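Local coordinates for protein aminopeptidase (Aneurinibacillus sp. AM-1, PDB 5IB9) that probably removes amino-terminal residues from peptides as a zinc-dependent metalloexopeptidase of the M28 family, and carries a protease-associated domain as well as its peptidase domain, at residues A[5-13]-A[393-401]. Residues are numbered along the deposited sequence; the frame is centred on the assembly and turned at random.
With ZN (zinc ion), chain E.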
loop_
_atom_site.group_PDB
_atom_site.type_symbol
_atom_site.label_atom_id
_atom_site.label_comp_id
_atom_site.label_asym_id
_atom_site.label_seq_id
_atom_site.Cartn_x
_atom_site.Cartn_y
_atom_site.Cartn_z
ATOM N N ALA A 5 -7.685 1.260 41.402
ATOM C CA ALA A 5 -7.920 0.711 40.050
ATOM C C ALA A 5 -6.693 -0.010 39.515
ATOM O O ALA A 5 -6.852 -1.072 38.866
ATOM C CB ALA A 5 -8.313 1.814 39.071
ATOM N N ASP A 6 -5.478 0.509 39.788
ATOM C CA ASP A 6 -4.275 -0.168 39.282
ATOM C C ASP A 6 -4.215 -1.602 39.764
ATOM O O ASP A 6 -3.684 -2.453 39.063
ATOM C CB ASP A 6 -2.959 0.493 39.692
ATOM C CG ASP A 6 -2.789 1.903 39.151
ATOM O OD1 ASP A 6 -3.444 2.302 38.119
ATOM O OD2 ASP A 6 -1.921 2.612 39.746
ATOM N N HIS A 7 -4.787 -1.882 40.971
ATOM C CA HIS A 7 -4.752 -3.232 41.524
ATOM C C HIS A 7 -5.478 -4.276 40.628
ATOM O O HIS A 7 -5.062 -5.444 40.573
ATOM C CB HIS A 7 -5.314 -3.226 42.967
ATOM C CG HIS A 7 -4.365 -2.687 44.011
ATOM N ND1 HIS A 7 -4.636 -2.719 45.370
ATOM C CD2 HIS A 7 -3.141 -2.098 43.899
ATOM C CE1 HIS A 7 -3.636 -2.169 46.041
ATOM N NE2 HIS A 7 -2.723 -1.765 45.172
ATOM N N GLN A 8 -6.479 -3.810 39.867
ATOM C CA GLN A 8 -7.177 -4.732 38.919
ATOM C C GLN A 8 -6.202 -5.241 37.856
ATOM O O GLN A 8 -6.304 -6.372 37.407
ATOM C CB GLN A 8 -8.335 -4.028 38.216
ATOM C CG GLN A 8 -9.456 -3.608 39.164
ATOM C CD GLN A 8 -10.106 -4.825 39.894
ATOM O OE1 GLN A 8 -9.848 -5.974 39.590
ATOM N NE2 GLN A 8 -10.888 -4.542 40.900
ATOM N N ILE A 9 -5.156 -4.464 37.563
ATOM C CA ILE A 9 -4.144 -4.919 36.596
ATOM C C ILE A 9 -2.965 -5.619 37.300
ATOM O O ILE A 9 -2.602 -6.716 36.973
ATOM C CB ILE A 9 -3.582 -3.685 35.854
ATOM C CG1 ILE A 9 -4.709 -2.862 35.153
ATOM C CG2 ILE A 9 -2.417 -4.086 34.978
ATOM C CD1 ILE A 9 -5.447 -3.731 34.126
ATOM N N THR A 10 -2.448 -5.002 38.403
ATOM C CA THR A 10 -1.208 -5.530 38.979
ATOM C C THR A 10 -1.389 -6.856 39.733
ATOM O O THR A 10 -0.404 -7.573 39.881
ATOM C CB THR A 10 -0.511 -4.482 39.906
ATOM O OG1 THR A 10 -1.400 -4.167 40.972
ATOM C CG2 THR A 10 -0.305 -3.140 39.114
ATOM N N LYS A 11 -2.625 -7.113 40.172
ATOM C CA LYS A 11 -2.817 -8.423 40.805
ATOM C C LYS A 11 -2.937 -9.582 39.810
ATOM O O LYS A 11 -2.926 -10.767 40.192
ATOM C CB LYS A 11 -4.060 -8.429 41.614
ATOM C CG LYS A 11 -5.388 -8.437 40.849
ATOM C CD LYS A 11 -6.549 -8.491 41.896
ATOM C CE LYS A 11 -7.885 -8.328 41.303
ATOM N NZ LYS A 11 -8.924 -8.450 42.401
ATOM N N ARG A 12 -3.079 -9.276 38.535
ATOM C CA ARG A 12 -3.337 -10.248 37.488
ATOM C C ARG A 12 -2.203 -10.428 36.496
ATOM O O ARG A 12 -2.241 -11.375 35.715
ATOM C CB ARG A 12 -4.562 -9.783 36.670
ATOM C CG ARG A 12 -5.814 -9.729 37.451
ATOM C CD ARG A 12 -6.995 -9.699 36.490
ATOM N NE ARG A 12 -8.180 -10.118 37.248
ATOM C CZ ARG A 12 -8.855 -9.286 38.010
ATOM N NH1 ARG A 12 -8.528 -8.028 38.143
ATOM N NH2 ARG A 12 -9.954 -9.720 38.711
ATOM N N THR A 13 -1.178 -9.554 36.418
ATOM C CA THR A 13 -0.159 -9.763 35.398
ATOM C C THR A 13 0.809 -10.913 35.691
ATOM O O THR A 13 1.603 -10.924 36.658
ATOM C CB THR A 13 0.678 -8.452 35.344
ATOM O OG1 THR A 13 1.002 -8.055 36.725
ATOM C CG2 THR A 13 -0.089 -7.253 34.649
ATOM N N GLY A 393 -0.363 -1.666 31.334
ATOM C CA GLY A 393 -1.771 -2.047 31.576
ATOM C C GLY A 393 -2.496 -1.031 32.440
ATOM O O GLY A 393 -3.688 -0.791 32.196
ATOM N N SER A 394 -1.837 -0.523 33.501
ATOM C CA SER A 394 -2.500 0.539 34.325
ATOM C C SER A 394 -2.729 1.827 33.583
ATOM O O SER A 394 -3.761 2.465 33.827
ATOM C CB SER A 394 -1.670 0.837 35.577
ATOM O OG SER A 394 -1.645 -0.418 36.334
ATOM N N ALA A 395 -1.801 2.165 32.645
ATOM C CA ALA A 395 -1.983 3.363 31.801
ATOM C C ALA A 395 -3.202 3.166 30.904
ATOM O O ALA A 395 -4.051 4.080 30.832
ATOM C CB ALA A 395 -0.749 3.662 30.922
ATOM N N VAL A 396 -3.299 1.984 30.289
ATOM C CA VAL A 396 -4.436 1.726 29.429
ATOM C C VAL A 396 -5.748 1.706 30.277
ATOM O O VAL A 396 -6.748 2.300 29.894
ATOM C CB VAL A 396 -4.272 0.433 28.694
ATOM C CG1 VAL A 396 -5.621 -0.062 28.014
ATOM C CG2 VAL A 396 -3.128 0.562 27.615
ATOM N N TYR A 397 -5.667 1.042 31.434
ATOM C CA TYR A 397 -6.921 0.926 32.207
ATOM C C TYR A 397 -7.313 2.221 32.826
ATOM O O TYR A 397 -8.503 2.435 33.145
ATOM C CB TYR A 397 -6.639 -0.086 33.309
ATOM C CG TYR A 397 -7.853 -0.494 34.102
ATOM C CD1 TYR A 397 -8.909 -1.133 33.462
ATOM C CD2 TYR A 397 -7.877 -0.311 35.445
ATOM C CE1 TYR A 397 -10.047 -1.627 34.211
ATOM C CE2 TYR A 397 -9.016 -0.762 36.189
ATOM C CZ TYR A 397 -10.062 -1.373 35.572
ATOM O OH TYR A 397 -11.192 -1.800 36.375
ATOM N N GLN A 398 -6.367 3.157 33.039
ATOM C CA GLN A 398 -6.776 4.465 33.535
ATOM C C GLN A 398 -7.854 5.067 32.579
ATOM O O GLN A 398 -8.788 5.737 33.008
ATOM C CB GLN A 398 -5.607 5.427 33.594
ATOM C CG GLN A 398 -5.945 6.880 34.138
ATOM C CD GLN A 398 -4.751 7.595 34.688
ATOM O OE1 GLN A 398 -3.712 6.968 35.018
ATOM N NE2 GLN A 398 -4.838 8.926 34.766
ATOM N N ALA A 399 -7.700 4.831 31.265
ATOM C CA ALA A 399 -8.749 5.279 30.299
ATOM C C ALA A 399 -9.794 4.182 30.141
ATOM O O ALA A 399 -11.045 4.523 30.141
ATOM C CB ALA A 399 -8.063 5.593 28.893
ATOM N N ALA A 400 -9.466 2.884 30.089
ATOM C CA ALA A 400 -10.449 1.901 29.660
ATOM C C ALA A 400 -11.404 1.535 30.794
ATOM O O ALA A 400 -12.481 0.936 30.538
ATOM C CB ALA A 400 -9.820 0.627 29.132
ATOM N N ARG A 401 -10.999 1.773 32.061
ATOM C CA ARG A 401 -11.986 1.412 33.188
ATOM C C ARG A 401 -13.264 2.227 33.043
ATOM O O ARG A 401 -13.319 3.328 32.570
ATOM C CB ARG A 401 -11.316 1.666 34.535
ATOM C CG ARG A 401 -11.105 3.168 34.833
ATOM C CD ARG A 401 -10.075 3.091 36.029
ATOM N NE ARG A 401 -10.500 3.955 37.097
ATOM C CZ ARG A 401 -9.990 5.150 37.333
ATOM N NH1 ARG A 401 -9.004 5.623 36.572
ATOM N NH2 ARG A 401 -10.455 5.880 38.330
HETATM ZN ZN ZN E . 2.139 -9.376 38.007
HETATM O O HOH W 1 -5.293 2.186 36.119
HETATM O O HOH W 2 2.296 -7.788 39.392
HETATM O O HOH W 3 0.395 -10.088 39.206
HETATM O O HOH W 4 3.251 -10.699 39.138
#
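Tyr397 and Ile9 make the apolar centre of this contact. The short helix 6-10 lies across the end of helix 382-400, with local axes 8.9 Å apart and running 137° from each other. Ile9 CG1 lies 3.9 Å from Tyr397 CB. Ile9 CG2 rests on the backbone of Gly393; a CB there would lie 2.9 Å from Ile9 CG2, so the close approach fits a glycine. Tyr397 has CG anti to the backbone N (chi1 -172°), which turns one side of the ring obliquely toward Ile9, Gln8 and Ala5, while Arg401 CB rests over the opposite face. Gln8 CB and CG pass obliquely by Tyr397 CE2 and OH, and Ala5 O comes within 3.5 Å of Tyr397 CE2. Ala5 CB sits over one face of the Arg401 guanidinium. Replacing Tyr397 by an alanine would probably strip Gln8 CB and CG of their aromatic neighbour, take one of Ala5's two packing partners across the contact and open a gap beside Ile9.

No direct hydrogen bond crosses the contact. Water 1 bridges it instead, donating to Asp6 OD1 (2.7 Å) and Ser394 O (2.8 Å). Asp6 OD2 forms a salt bridge with Arg333, and Ser394 OG is hydrogen-bonded to Asp390 O, one turn earlier in its helix. Arg12 NH1 holds both Gln8 O and Gln8 OE1, with OE1 2.8 Å away and 3° out of the guanidinium plane.

Thr13 binds zinc through O and OG1, the latter at 2.2 Å. Asp386, from helix 382-400, binds the same ion. Waters 2 and 3 on the zinc donate to Thr10 O.

The contact packs the N-terminal helix onto the C-terminal part of helix 382-400, on the M28 peptidase part. Helix 322-334 flanks Asp6 and Ser394, helix 238-256 packs against Ile9 and Val396, and strand 294-300 lies against Ala395, Val396 and Ala399.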